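Local coordinates for protein adhesin LabA (Helicobacter pylori, PDB 6GMM) that probably attaches the gastric bacterium to its host by recognising LacdiNAc-bearing glycans, as an outer-membrane adhesin of the SabA-like family, at residues A[288-293]-A[379-384]; A[55-60]-A[363-368]; A[278-283]-A[429-434]. One frame throughout, in Å; residues are numbered along the deposited sequence.

How the contacts relate
From the N terminus the chain first reaches 55-60, at the start of helix 57-76, and contact 2 closes a loop of some 300 residues by bringing it against 363-368 at the end of helix 354-366. Within that loop lie 278-283 and 288-293, the first partners of contacts 3 and 1. Contact 1 joins helix 287-311 to helix 369-386, closing a loop of about 85 residues. It is nested inside the loop of about 145 closed by contact 3, which ties the connection between helices 239-264 and 287-311 to the chain entering strand 433-437. Contact 2 crosses both. Contacts 1 and 3 are neighbours, with centres about 18 Å apart.

Contact 1. Residues A[288-293]-A[379-384]; sequences QSMFAN and RNLAYT
Helices 287-311 and 369-386 pass each other nearly antiparallel here, the axes of these short segments 8.1 Å apart at closest approach with a crossing angle of -150°, and F291 and A382 are the closest backbone pair. A382 sits at the point of closest approach, its CB 3.5 Å from F291 N, so that a bare methyl lies against the opposite backbone. Either side of this point the first helix sends out a longer side chain. M290 is extended, with CG anti to the backbone N (chi1 -179°), and runs alongside the A382 methyl, CG to CB 3.7 Å, until its CE meets CG of L381 at 4.3 Å. The flexible thioether suits this buried seam, which A38, R39 and L42 of helix 32-50 cover from beyond. The F291 ring takes the other flank. Its CD1 comes 3.7 Å from R379 O, which lies at the ring edge near its plane, while CD1 of Y383 stands over one face, offset toward the rim. The two aromatic side chains lie side by side and point the same way, but their planes are inclined at 55°, neither stacked nor edge-to-face. R379 supplies its aliphatic stem, CG lying 3.8 Å from CE1 of F291, and the extended chain carries on past the ring to touch A294, K295 and A298 of the same helix as F291. The contact is thus held by dispersion and close fit rather than by polar bonds, with its methionine side buried and its tyrosine side exposed.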
ATOM      1  N   GLN A 288     -15.714   0.693 -18.651  1.00 27.17           N
ATOM      2  CA  GLN A 288     -15.961   1.141 -17.279  1.00 27.72           C
ATOM      3  C   GLN A 288     -15.272   0.272 -16.234  1.00 31.19           C
ATOM      4  O   GLN A 288     -14.559   0.804 -15.383  1.00 29.38           O
ATOM      5  CB  GLN A 288     -17.466   1.236 -16.990  1.00 30.46           C
ATOM      6  CG  GLN A 288     -17.829   2.461 -16.167  1.00 51.30           C
ATOM      7  CD  GLN A 288     -18.090   3.653 -17.046  1.00 67.56           C
ATOM      8  OE1 GLN A 288     -19.199   3.838 -17.563  1.00 66.00           O
ATOM      9  NE2 GLN A 288     -17.071   4.488 -17.232  1.00 54.82           N
ATOM     10  N   SER A 289     -15.481  -1.067 -16.306  1.00 28.08           N
ATOM     11  CA  SER A 289     -14.852  -2.035 -15.397  1.00 26.72           C
ATOM     12  C   SER A 289     -13.335  -2.112 -15.691  1.00 27.39           C
ATOM     13  O   SER A 289     -12.542  -2.310 -14.781  1.00 25.62           O
ATOM     14  CB  SER A 289     -15.511  -3.403 -15.544  1.00 31.30           C
ATOM     15  OG  SER A 289     -15.411  -3.873 -16.879  1.00 46.32           O
ATOM     16  N   MET A 290     -12.934  -1.882 -16.949  1.00 24.74           N
ATOM     17  CA  MET A 290     -11.519  -1.877 -17.341  1.00 23.63           C
ATOM     18  C   MET A 290     -10.816  -0.719 -16.633  1.00 25.06           C
ATOM     19  O   MET A 290      -9.739  -0.925 -16.066  1.00 24.29           O
ATOM     20  CB  MET A 290     -11.365  -1.812 -18.865  1.00 25.43           C
ATOM     21  CG  MET A 290      -9.911  -1.817 -19.340  1.00 27.13           C
ATOM     22  SD  MET A 290      -9.797  -1.517 -21.122  1.00 31.02           S
ATOM     23  CE  MET A 290      -8.055  -0.976 -21.272  1.00 26.54           C
ATOM     24  N   PHE A 291     -11.483   0.453 -16.574  1.00 21.12           N
ATOM     25  CA  PHE A 291     -10.991   1.645 -15.890  1.00 20.22           C
ATOM     26  C   PHE A 291     -10.879   1.400 -14.370  1.00 24.65           C
ATOM     27  O   PHE A 291      -9.809   1.604 -13.767  1.00 25.49           O
ATOM     28  CB  PHE A 291     -11.918   2.829 -16.176  1.00 22.11           C
ATOM     29  CG  PHE A 291     -11.579   4.081 -15.410  1.00 24.70           C
ATOM     30  CD1 PHE A 291     -10.353   4.715 -15.587  1.00 27.77           C
ATOM     31  CD2 PHE A 291     -12.441   4.574 -14.440  1.00 30.39           C
ATOM     32  CE1 PHE A 291     -10.017   5.851 -14.848  1.00 29.03           C
ATOM     33  CE2 PHE A 291     -12.099   5.710 -13.691  1.00 33.48           C
ATOM     34  CZ  PHE A 291     -10.889   6.340 -13.904  1.00 29.74           C
ATOM     35  N   ALA A 292     -11.987   0.950 -13.757  1.00 20.54           N
ATOM     36  CA  ALA A 292     -12.024   0.671 -12.334  1.00 19.86           C
ATOM     37  C   ALA A 292     -10.917  -0.337 -11.931  1.00 22.33           C
ATOM     38  O   ALA A 292     -10.292  -0.177 -10.867  1.00 21.67           O
ATOM     39  CB  ALA A 292     -13.384   0.137 -11.962  1.00 20.85           C
ATOM     40  N   ASN A 293     -10.668  -1.356 -12.775  1.00 19.71           N
ATOM     41  CA  ASN A 293      -9.650  -2.366 -12.484  1.00 19.63           C
ATOM     42  C   ASN A 293      -8.255  -1.725 -12.413  1.00 21.91           C
ATOM     43  O   ASN A 293      -7.572  -1.882 -11.421  1.00 22.02           O
ATOM     44  CB  ASN A 293      -9.690  -3.513 -13.506  1.00 20.32           C
ATOM     45  CG  ASN A 293      -8.651  -4.591 -13.281  1.00 29.48           C
ATOM     46  OD1 ASN A 293      -8.007  -4.675 -12.235  1.00 27.01           O
ATOM     47  ND2 ASN A 293      -8.529  -5.503 -14.206  1.00 21.11           N
ATOM     48  N   ARG A 379      -5.189   2.342 -17.908  1.00 26.28           N
ATOM     49  CA  ARG A 379      -6.125   3.232 -17.204  1.00 24.76           C
ATOM     50  C   ARG A 379      -6.571   4.359 -18.108  1.00 25.49           C
ATOM     51  O   ARG A 379      -7.775   4.591 -18.275  1.00 25.40           O
ATOM     52  CB  ARG A 379      -5.463   3.798 -15.926  1.00 23.55           C
ATOM     53  CG  ARG A 379      -6.331   4.799 -15.164  1.00 32.85           C
ATOM     54  CD  ARG A 379      -5.517   5.445 -14.078  1.00 43.97           C
ATOM     55  NE  ARG A 379      -6.292   6.409 -13.291  1.00 58.15           N
ATOM     56  CZ  ARG A 379      -6.059   6.710 -12.013  1.00 66.13           C
ATOM     57  NH1 ARG A 379      -6.803   7.617 -11.391  1.00 54.13           N
ATOM     58  NH2 ARG A 379      -5.093   6.087 -11.338  1.00 32.61           N
ATOM     59  N   ASN A 380      -5.591   5.068 -18.693  1.00 21.64           N
ATOM     60  CA  ASN A 380      -5.839   6.205 -19.570  1.00 21.15           C
ATOM     61  C   ASN A 380      -6.632   5.791 -20.801  1.00 22.96           C
ATOM     62  O   ASN A 380      -7.649   6.436 -21.104  1.00 21.87           O
ATOM     63  CB  ASN A 380      -4.528   6.925 -19.874  1.00 22.57           C
ATOM     64  CG  ASN A 380      -3.935   7.476 -18.582  1.00 38.58           C
ATOM     65  OD1 ASN A 380      -4.667   7.866 -17.656  1.00 34.93           O
ATOM     66  ND2 ASN A 380      -2.617   7.425 -18.434  1.00 18.95           N
ATOM     67  N   LEU A 381      -6.249   4.661 -21.430  1.00 20.39           N
ATOM     68  CA  LEU A 381      -6.971   4.104 -22.589  1.00 20.89           C
ATOM     69  C   LEU A 381      -8.425   3.787 -22.167  1.00 23.52           C
ATOM     70  O   LEU A 381      -9.375   4.209 -22.821  1.00 23.36           O
ATOM     71  CB  LEU A 381      -6.272   2.814 -23.080  1.00 21.34           C
ATOM     72  CG  LEU A 381      -6.967   2.016 -24.215  1.00 26.16           C
ATOM     73  CD1 LEU A 381      -7.225   2.886 -25.455  1.00 26.24           C
ATOM     74  CD2 LEU A 381      -6.081   0.888 -24.683  1.00 31.56           C
ATOM     75  N   ALA A 382      -8.585   3.109 -21.043  1.00 20.66           N
ATOM     76  CA  ALA A 382      -9.898   2.745 -20.520  1.00 20.84           C
ATOM     77  C   ALA A 382     -10.770   3.982 -20.238  1.00 24.36           C
ATOM     78  O   ALA A 382     -11.937   3.983 -20.633  1.00 23.38           O
ATOM     79  CB  ALA A 382      -9.747   1.896 -19.279  1.00 20.58           C
ATOM     80  N   TYR A 383     -10.192   5.062 -19.656  1.00 22.27           N
ATOM     81  CA  TYR A 383     -10.950   6.294 -19.433  1.00 23.17           C
ATOM     82  C   TYR A 383     -11.367   6.947 -20.750  1.00 28.19           C
ATOM     83  O   TYR A 383     -12.491   7.448 -20.864  1.00 29.96           O
ATOM     84  CB  TYR A 383     -10.189   7.284 -18.529  1.00 24.50           C
ATOM     85  CG  TYR A 383     -10.959   8.567 -18.282  1.00 26.90           C
ATOM     86  CD1 TYR A 383     -11.941   8.636 -17.296  1.00 28.38           C
ATOM     87  CD2 TYR A 383     -10.734   9.697 -19.061  1.00 28.29           C
ATOM     88  CE1 TYR A 383     -12.656   9.812 -17.069  1.00 30.37           C
ATOM     89  CE2 TYR A 383     -11.439  10.882 -18.838  1.00 30.86           C
ATOM     90  CZ  TYR A 383     -12.399  10.935 -17.840  1.00 37.80           C
ATOM     91  OH  TYR A 383     -13.100  12.099 -17.626  1.00 36.61           O
ATOM     92  N   THR A 384     -10.469   6.931 -21.747  1.00 23.51           N
ATOM     93  CA  THR A 384     -10.740   7.506 -23.079  1.00 22.95           C
ATOM     94  C   THR A 384     -11.863   6.718 -23.762  1.00 25.45           C
ATOM     95  O   THR A 384     -12.832   7.341 -24.193  1.00 25.15           O
ATOM     96  CB  THR A 384      -9.447   7.665 -23.909  1.00 26.49           C
ATOM     97  OG1 THR A 384      -8.467   8.363 -23.131  1.00 29.24           O
ATOM     98  CG2 THR A 384      -9.664   8.456 -25.184  1.00 21.54           C
TER

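Contact 2. Residues A[55-60]-A[363-368]; sequences NSPAYQ and DSIAHF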
ATOM      1  N   ASN A  55       5.870 -12.476  -5.330  1.00 35.58           N
ATOM      2  CA  ASN A  55       6.025 -11.333  -6.213  1.00 33.90           C
ATOM      3  C   ASN A  55       4.800 -10.389  -6.220  1.00 33.45           C
ATOM      4  O   ASN A  55       4.590  -9.652  -7.191  1.00 34.29           O
ATOM      5  CB  ASN A  55       6.428 -11.814  -7.606  1.00 41.33           C
ATOM      6  CG  ASN A  55       7.705 -12.629  -7.569  1.00 66.46           C
ATOM      7  OD1 ASN A  55       8.763 -12.160  -7.121  1.00 56.23           O
ATOM      8  ND2 ASN A  55       7.614 -13.894  -7.959  1.00 61.44           N
ATOM      9  N   SER A  56       4.022 -10.371  -5.118  1.00 24.66           N
ATOM     10  CA  SER A  56       2.912  -9.436  -5.019  1.00 22.85           C
ATOM     11  C   SER A  56       3.218  -8.328  -4.030  1.00 23.96           C
ATOM     12  O   SER A  56       3.241  -8.604  -2.835  1.00 25.24           O
ATOM     13  CB  SER A  56       1.604 -10.116  -4.644  1.00 25.39           C
ATOM     14  OG  SER A  56       0.673  -9.126  -4.225  1.00 32.00           O
ATOM     15  N   PRO A  57       3.362  -7.061  -4.482  1.00 19.39           N
ATOM     16  CA  PRO A  57       3.555  -5.961  -3.523  1.00 18.66           C
ATOM     17  C   PRO A  57       2.367  -5.800  -2.566  1.00 23.10           C
ATOM     18  O   PRO A  57       2.577  -5.335  -1.457  1.00 24.46           O
ATOM     19  CB  PRO A  57       3.732  -4.729  -4.408  1.00 19.41           C
ATOM     20  CG  PRO A  57       4.082  -5.268  -5.780  1.00 22.57           C
ATOM     21  CD  PRO A  57       3.349  -6.564  -5.881  1.00 19.44           C
ATOM     22  N   ALA A  58       1.155  -6.245  -2.954  1.00 19.40           N
ATOM     23  CA  ALA A  58      -0.038  -6.169  -2.102  1.00 19.63           C
ATOM     24  C   ALA A  58       0.165  -7.137  -0.899  1.00 24.98           C
ATOM     25  O   ALA A  58       0.226  -6.705   0.254  1.00 22.28           O
ATOM     26  CB  ALA A  58      -1.267  -6.565  -2.909  1.00 20.55           C
ATOM     27  N   TYR A  59       0.386  -8.431  -1.201  1.00 22.64           N
ATOM     28  CA  TYR A  59       0.667  -9.470  -0.216  1.00 21.39           C
ATOM     29  C   TYR A  59       1.868  -9.108   0.658  1.00 22.41           C
ATOM     30  O   TYR A  59       1.736  -9.159   1.872  1.00 22.14           O
ATOM     31  CB  TYR A  59       0.896 -10.811  -0.917  1.00 23.32           C
ATOM     32  CG  TYR A  59       0.963 -11.967   0.053  1.00 26.01           C
ATOM     33  CD1 TYR A  59      -0.189 -12.653   0.432  1.00 27.93           C
ATOM     34  CD2 TYR A  59       2.185 -12.415   0.550  1.00 26.50           C
ATOM     35  CE1 TYR A  59      -0.123 -13.761   1.274  1.00 29.32           C
ATOM     36  CE2 TYR A  59       2.265 -13.538   1.363  1.00 28.33           C
ATOM     37  CZ  TYR A  59       1.106 -14.181   1.761  1.00 32.00           C
ATOM     38  OH  TYR A  59       1.197 -15.266   2.587  1.00 30.07           O
ATOM     39  N   GLN A  60       3.019  -8.703   0.063  1.00 18.64           N
ATOM     40  CA  GLN A  60       4.183  -8.313   0.874  1.00 18.60           C
ATOM     41  C   GLN A  60       3.859  -7.088   1.708  1.00 20.20           C
ATOM     42  O   GLN A  60       4.369  -6.990   2.812  1.00 18.13           O
ATOM     43  CB  GLN A  60       5.426  -8.033   0.021  1.00 20.25           C
ATOM     44  CG  GLN A  60       5.843  -9.202  -0.858  1.00 29.83           C
ATOM     45  CD  GLN A  60       6.286 -10.360  -0.013  1.00 34.38           C
ATOM     46  OE1 GLN A  60       7.142 -10.216   0.859  1.00 29.01           O
ATOM     47  NE2 GLN A  60       5.676 -11.517  -0.220  1.00 23.06           N
ATOM     48  N   ASP A 363      11.778  -5.322  -3.186  1.00 29.61           N
ATOM     49  CA  ASP A 363      12.122  -6.145  -4.355  1.00 31.42           C
ATOM     50  C   ASP A 363      10.891  -6.425  -5.223  1.00 33.07           C
ATOM     51  O   ASP A 363      11.006  -6.341  -6.436  1.00 31.44           O
ATOM     52  CB  ASP A 363      12.799  -7.473  -3.943  1.00 35.03           C
ATOM     53  CG  ASP A 363      14.235  -7.346  -3.439  1.00 49.21           C
ATOM     54  OD1 ASP A 363      14.751  -6.200  -3.376  1.00 48.17           O
ATOM     55  OD2 ASP A 363      14.846  -8.396  -3.107  1.00 59.94           O
ATOM     56  N   SER A 364       9.719  -6.725  -4.602  1.00 27.81           N
ATOM     57  CA  SER A 364       8.479  -7.012  -5.327  1.00 26.91           C
ATOM     58  C   SER A 364       7.966  -5.793  -6.072  1.00 31.26           C
ATOM     59  O   SER A 364       7.402  -5.946  -7.149  1.00 30.98           O
ATOM     60  CB  SER A 364       7.403  -7.562  -4.393  1.00 28.77           C
ATOM     61  OG  SER A 364       6.595  -6.523  -3.862  1.00 29.49           O
ATOM     62  N   ILE A 365       8.144  -4.591  -5.494  1.00 28.45           N
ATOM     63  CA  ILE A 365       7.733  -3.320  -6.117  1.00 28.38           C
ATOM     64  C   ILE A 365       8.644  -3.025  -7.319  1.00 34.39           C
ATOM     65  O   ILE A 365       8.147  -2.751  -8.409  1.00 34.69           O
ATOM     66  CB  ILE A 365       7.693  -2.174  -5.071  1.00 30.03           C
ATOM     67  CG1 ILE A 365       6.581  -2.451  -4.034  1.00 29.64           C
ATOM     68  CG2 ILE A 365       7.513  -0.799  -5.735  1.00 28.50           C
ATOM     69  CD1 ILE A 365       6.637  -1.600  -2.755  1.00 39.30           C
ATOM     70  N   ALA A 366       9.972  -3.167  -7.137  1.00 33.30           N
ATOM     71  CA  ALA A 366      10.950  -2.983  -8.218  1.00 35.03           C
ATOM     72  C   ALA A 366      10.691  -3.963  -9.376  1.00 42.46           C
ATOM     73  O   ALA A 366      10.737  -3.552 -10.535  1.00 44.03           O
ATOM     74  CB  ALA A 366      12.364  -3.162  -7.688  1.00 36.84           C
ATOM     75  N   HIS A 367      10.376  -5.237  -9.066  1.00 40.63           N
ATOM     76  CA  HIS A 367      10.089  -6.240 -10.092  1.00 42.05           C
ATOM     77  C   HIS A 367       8.744  -6.004 -10.759  1.00 40.82           C
ATOM     78  O   HIS A 367       8.484  -6.605 -11.797  1.00 40.46           O
ATOM     79  CB  HIS A 367      10.175  -7.661  -9.536  1.00 44.97           C
ATOM     80  CG  HIS A 367      11.580  -8.166  -9.398  1.00 51.65           C
ATOM     81  ND1 HIS A 367      12.228  -8.181  -8.165  1.00 53.76           N
ATOM     82  CD2 HIS A 367      12.417  -8.675 -10.338  1.00 56.29           C
ATOM     83  CE1 HIS A 367      13.428  -8.694  -8.394  1.00 55.47           C
ATOM     84  NE2 HIS A 367      13.589  -9.014  -9.685  1.00 57.27           N
ATOM     85  N   PHE A 368       7.894  -5.134 -10.175  1.00 33.12           N
ATOM     86  CA  PHE A 368       6.582  -4.801 -10.750  1.00 30.92           C
ATOM     87  C   PHE A 368       6.625  -3.607 -11.749  1.00 33.81           C
ATOM     88  O   PHE A 368       5.564  -3.172 -12.233  1.00 30.44           O
ATOM     89  CB  PHE A 368       5.562  -4.537  -9.641  1.00 30.57           C
ATOM     90  CG  PHE A 368       4.184  -5.046  -9.966  1.00 31.36           C
ATOM     91  CD1 PHE A 368       3.915  -6.411  -9.985  1.00 35.68           C
ATOM     92  CD2 PHE A 368       3.138  -4.164 -10.194  1.00 32.79           C
ATOM     93  CE1 PHE A 368       2.624  -6.884 -10.250  1.00 36.32           C
ATOM     94  CE2 PHE A 368       1.846  -4.637 -10.459  1.00 35.31           C
ATOM     95  CZ  PHE A 368       1.600  -5.994 -10.498  1.00 33.92           C
TER
HETATM   96  O   HOH W   1       6.766  -8.509  -8.399  1.00 21.09           O
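P57 and S364 meet at the centre of this contact, the flat side of the pyrrolidine laid against a serine hydroxyl. OG of S364 is 3.1 Å from CA of P57, also lies against CB and CG, and nears the ring nitrogen, which has no hydrogen to offer; the hydroxyl instead bonds to L361 O one turn back in its own helix. Serine, being small, lets the proline come close to the helix backbone. Two larger side chains complete the setting: CG1 of I365 lies 3.7 Å from CB of P57, while F368 crosses the pyrrolidine at about a right angle, so that CD of P57 stands over one face of the phenyl ring, 4.1 Å from CD1 and offset toward the rim. Beyond F368 lie S45, N48 and L49 of helix 32-50 and L301 of helix 287-311. Proline fits the first turn of helix 57-76, where its missing N-H costs no helical bond. S56, just before it, is the N-cap: its OG accepts from Y59 N at 3.1 Å, nearly straight at 169°, and more weakly from A58 N, besides bonding to L49 O. Q60 adds its CG beside the S364 side chain, chi2 bending the chain so that NE2 can bond to K53 O. A water donates to N55 O at 2.7 Å and to S364 O at 2.9 Å, bridging the two backbones. Van der Waals packing of the proline ring on a hydroxyl bonded elsewhere, on I365 and on F368 carries the join; water adds the polar link, and S56 OG both caps helix 57-76 and ties it to helix 32-50.

Contact 3. Residues A[278-283]-A[429-434]; sequences FNPYKD and QGIQDN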
ATOM      1  N   PHE A 278     -13.654  -1.631 -35.248  1.00 32.14           N
ATOM      2  CA  PHE A 278     -14.070  -1.376 -33.859  1.00 31.10           C
ATOM      3  C   PHE A 278     -14.660   0.025 -33.797  1.00 33.57           C
ATOM      4  O   PHE A 278     -14.009   1.001 -34.192  1.00 32.22           O
ATOM      5  CB  PHE A 278     -12.902  -1.549 -32.846  1.00 30.68           C
ATOM      6  CG  PHE A 278     -13.199  -1.204 -31.397  1.00 29.98           C
ATOM      7  CD1 PHE A 278     -13.767  -2.145 -30.541  1.00 31.61           C
ATOM      8  CD2 PHE A 278     -12.876   0.048 -30.880  1.00 29.81           C
ATOM      9  CE1 PHE A 278     -14.040  -1.826 -29.203  1.00 31.65           C
ATOM     10  CE2 PHE A 278     -13.178   0.376 -29.559  1.00 31.34           C
ATOM     11  CZ  PHE A 278     -13.729  -0.574 -28.712  1.00 29.95           C
ATOM     12  N   ASN A 279     -15.911   0.113 -33.349  1.00 31.70           N
ATOM     13  CA  ASN A 279     -16.608   1.380 -33.196  1.00 30.90           C
ATOM     14  C   ASN A 279     -16.446   1.842 -31.734  1.00 32.11           C
ATOM     15  O   ASN A 279     -17.041   1.258 -30.824  1.00 30.56           O
ATOM     16  CB  ASN A 279     -18.078   1.253 -33.603  1.00 33.16           C
ATOM     17  CG  ASN A 279     -18.860   2.545 -33.516  1.00 45.88           C
ATOM     18  OD1 ASN A 279     -18.434   3.549 -32.917  1.00 35.59           O
ATOM     19  ND2 ASN A 279     -20.052   2.522 -34.066  1.00 32.48           N
ATOM     20  N   PRO A 280     -15.633   2.895 -31.494  1.00 29.45           N
ATOM     21  CA  PRO A 280     -15.417   3.351 -30.108  1.00 28.57           C
ATOM     22  C   PRO A 280     -16.643   3.958 -29.433  1.00 31.02           C
ATOM     23  O   PRO A 280     -16.670   4.095 -28.228  1.00 28.60           O
ATOM     24  CB  PRO A 280     -14.281   4.371 -30.237  1.00 29.03           C
ATOM     25  CG  PRO A 280     -14.296   4.791 -31.619  1.00 33.52           C
ATOM     26  CD  PRO A 280     -14.863   3.698 -32.461  1.00 30.60           C
ATOM     27  N   TYR A 281     -17.642   4.354 -30.210  1.00 31.44           N
ATOM     28  CA  TYR A 281     -18.842   4.943 -29.633  1.00 31.60           C
ATOM     29  C   TYR A 281     -19.795   3.874 -29.122  1.00 36.09           C
ATOM     30  O   TYR A 281     -20.626   4.169 -28.262  1.00 36.23           O
ATOM     31  CB  TYR A 281     -19.574   5.775 -30.682  1.00 32.68           C
ATOM     32  CG  TYR A 281     -18.782   6.925 -31.261  1.00 32.67           C
ATOM     33  CD1 TYR A 281     -18.823   8.190 -30.679  1.00 33.64           C
ATOM     34  CD2 TYR A 281     -18.080   6.779 -32.455  1.00 34.00           C
ATOM     35  CE1 TYR A 281     -18.137   9.270 -31.242  1.00 34.56           C
ATOM     36  CE2 TYR A 281     -17.423   7.859 -33.046  1.00 34.35           C
ATOM     37  CZ  TYR A 281     -17.443   9.101 -32.431  1.00 40.36           C
ATOM     38  OH  TYR A 281     -16.786  10.156 -33.026  1.00 43.12           O
ATOM     39  N   LYS A 282     -19.704   2.646 -29.663  1.00 33.03           N
ATOM     40  CA  LYS A 282     -20.662   1.579 -29.344  1.00 34.27           C
ATOM     41  C   LYS A 282     -20.102   0.310 -28.775  1.00 40.34           C
ATOM     42  O   LYS A 282     -20.771  -0.347 -27.970  1.00 43.70           O
ATOM     43  CB  LYS A 282     -21.436   1.222 -30.615  1.00 37.52           C
ATOM     44  CG  LYS A 282     -22.217   2.381 -31.187  1.00 40.72           C
ATOM     45  CD  LYS A 282     -23.685   2.146 -31.056  1.00 48.54           C
ATOM     46  CE  LYS A 282     -24.206   2.500 -29.703  1.00 39.15           C
ATOM     47  NZ  LYS A 282     -25.200   1.495 -29.264  1.00 50.41           N
ATOM     48  N   ASP A 283     -18.905  -0.075 -29.200  1.00 35.37           N
ATOM     49  CA  ASP A 283     -18.342  -1.355 -28.792  1.00 35.15           C
ATOM     50  C   ASP A 283     -17.476  -1.308 -27.548  1.00 37.21           C
ATOM     51  O   ASP A 283     -16.761  -2.277 -27.319  1.00 36.86           O
ATOM     52  CB  ASP A 283     -17.563  -1.983 -29.971  1.00 37.39           C
ATOM     53  CG  ASP A 283     -18.264  -1.929 -31.316  1.00 39.75           C
ATOM     54  OD1 ASP A 283     -19.510  -1.888 -31.334  1.00 39.79           O
ATOM     55  OD2 ASP A 283     -17.559  -1.915 -32.356  1.00 43.38           O
ATOM     56  N   GLN A 429     -15.260   4.081 -38.623  1.00 42.36           N
ATOM     57  CA  GLN A 429     -15.298   4.226 -37.147  1.00 39.96           C
ATOM     58  C   GLN A 429     -16.032   5.489 -36.663  1.00 45.17           C
ATOM     59  O   GLN A 429     -16.323   5.596 -35.479  1.00 43.97           O
ATOM     60  CB  GLN A 429     -13.867   4.208 -36.572  1.00 38.83           C
ATOM     61  CG  GLN A 429     -13.136   2.898 -36.830  1.00 42.96           C
ATOM     62  CD  GLN A 429     -11.690   2.911 -36.413  1.00 57.48           C
ATOM     63  OE1 GLN A 429     -10.865   3.687 -36.930  1.00 47.09           O
ATOM     64  NE2 GLN A 429     -11.343   1.993 -35.509  1.00 50.86           N
ATOM     65  N   GLY A 430     -16.288   6.443 -37.560  1.00 43.93           N
ATOM     66  CA  GLY A 430     -16.956   7.693 -37.209  1.00 44.48           C
ATOM     67  C   GLY A 430     -16.045   8.778 -36.666  1.00 49.41           C
ATOM     68  O   GLY A 430     -16.505   9.691 -35.965  1.00 49.35           O
ATOM     69  N   ILE A 431     -14.742   8.669 -36.983  1.00 45.73           N
ATOM     70  CA  ILE A 431     -13.693   9.622 -36.614  1.00 44.74           C
ATOM     71  C   ILE A 431     -13.391  10.392 -37.915  1.00 47.77           C
ATOM     72  O   ILE A 431     -12.423  10.102 -38.632  1.00 46.92           O
ATOM     73  CB  ILE A 431     -12.445   8.929 -35.968  1.00 47.22           C
ATOM     74  CG1 ILE A 431     -12.850   8.065 -34.741  1.00 47.33           C
ATOM     75  CG2 ILE A 431     -11.361   9.966 -35.579  1.00 47.71           C
ATOM     76  CD1 ILE A 431     -11.948   6.852 -34.500  1.00 53.28           C
ATOM     77  N   GLN A 432     -14.292  11.336 -38.230  1.00 45.16           N
ATOM     78  CA  GLN A 432     -14.252  12.166 -39.438  1.00 45.85           C
ATOM     79  C   GLN A 432     -13.058  13.124 -39.484  1.00 48.46           C
ATOM     80  O   GLN A 432     -12.678  13.557 -40.569  1.00 49.03           O
ATOM     81  CB  GLN A 432     -15.584  12.918 -39.651  1.00 48.32           C
ATOM     82  CG  GLN A 432     -15.971  13.909 -38.548  1.00 71.23           C
ATOM     83  CD  GLN A 432     -16.815  13.277 -37.467  1.00 92.57           C
ATOM     84  OE1 GLN A 432     -18.023  13.069 -37.631  1.00 91.65           O
ATOM     85  NE2 GLN A 432     -16.207  12.977 -36.329  1.00 77.55           N
ATOM     86  N   ASP A 433     -12.481  13.476 -38.322  1.00 43.24           N
ATOM     87  CA  ASP A 433     -11.339  14.389 -38.288  1.00 42.32           C
ATOM     88  C   ASP A 433     -10.138  13.734 -37.639  1.00 43.30           C
ATOM     89  O   ASP A 433     -10.222  13.206 -36.521  1.00 40.93           O
ATOM     90  CB  ASP A 433     -11.696  15.731 -37.629  1.00 44.55           C
ATOM     91  CG  ASP A 433     -12.561  16.610 -38.512  1.00 61.02           C
ATOM     92  OD1 ASP A 433     -13.795  16.426 -38.500  1.00 62.62           O
ATOM     93  OD2 ASP A 433     -11.997  17.465 -39.236  1.00 69.52           O
ATOM     94  N   ASN A 434      -9.042  13.708 -38.395  1.00 37.69           N
ATOM     95  CA  ASN A 434      -7.776  13.137 -37.985  1.00 36.26           C
ATOM     96  C   ASN A 434      -6.885  14.287 -37.575  1.00 37.19           C
ATOM     97  O   ASN A 434      -6.607  15.174 -38.384  1.00 36.80           O
ATOM     98  CB  ASN A 434      -7.170  12.324 -39.124  1.00 39.11           C
ATOM     99  CG  ASN A 434      -7.406  10.839 -38.998  1.00 69.03           C
ATOM    100  OD1 ASN A 434      -8.485  10.375 -38.586  1.00 57.07           O
ATOM    101  ND2 ASN A 434      -6.394  10.059 -39.361  1.00 65.99           N
TER
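Q429 and Y281 each reach across to a backbone carbonyl of the other segment, and these two hydrogen bonds clasp the loops together. Q429 NE2 donates to F278 O over 3.1 Å, in the carbonyl plane and at an N-H...O angle of 153°. With CG anti to the carbonyl carbon (chi1 -62°) and the chain extended beyond it, the amide can span the gap; its NE2 also bonds to A30 O, so one amide nitrogen serves two carbonyls. The phenol of Y281 donates in the reverse direction, OH to G430 O at 3.0 Å, approaching 45° above the carbonyl plane. Along the edge of the same ring Q429 O lies near the plane, 3.5 Å from CE2, so the tyrosine lies along the turn rather than stacking on it. G430 suits the place: its phi is positive, and the bare CA lets the edge of the Y281 ring lie close against the turn. Next to the clasp, CG of P280 packs on CD1 of I431 at 4.2 Å.

The loop before helix 287-311 is here shaped by an Asx turn, in which N279 OD1 accepts from Y281 N at 2.9 Å. Asparagine can do this because its short amide folds back on the chain two residues on, and the turn probably helps to fix the direction in which the Y281 side chain leaves. D283 secures the same bend, its OD2 accepting from N279 N at 2.8 Å. Farther out, the Y281 ring meets F388 of helix 388-408 edge-to-face and touches Y392, which also contacts I431 and Q432. F278 turns the other way, onto P32 and I35 of helix 32-50, while beyond Q432 the chain enters strand 433-437, which pairs antiparallel with strand 419-423.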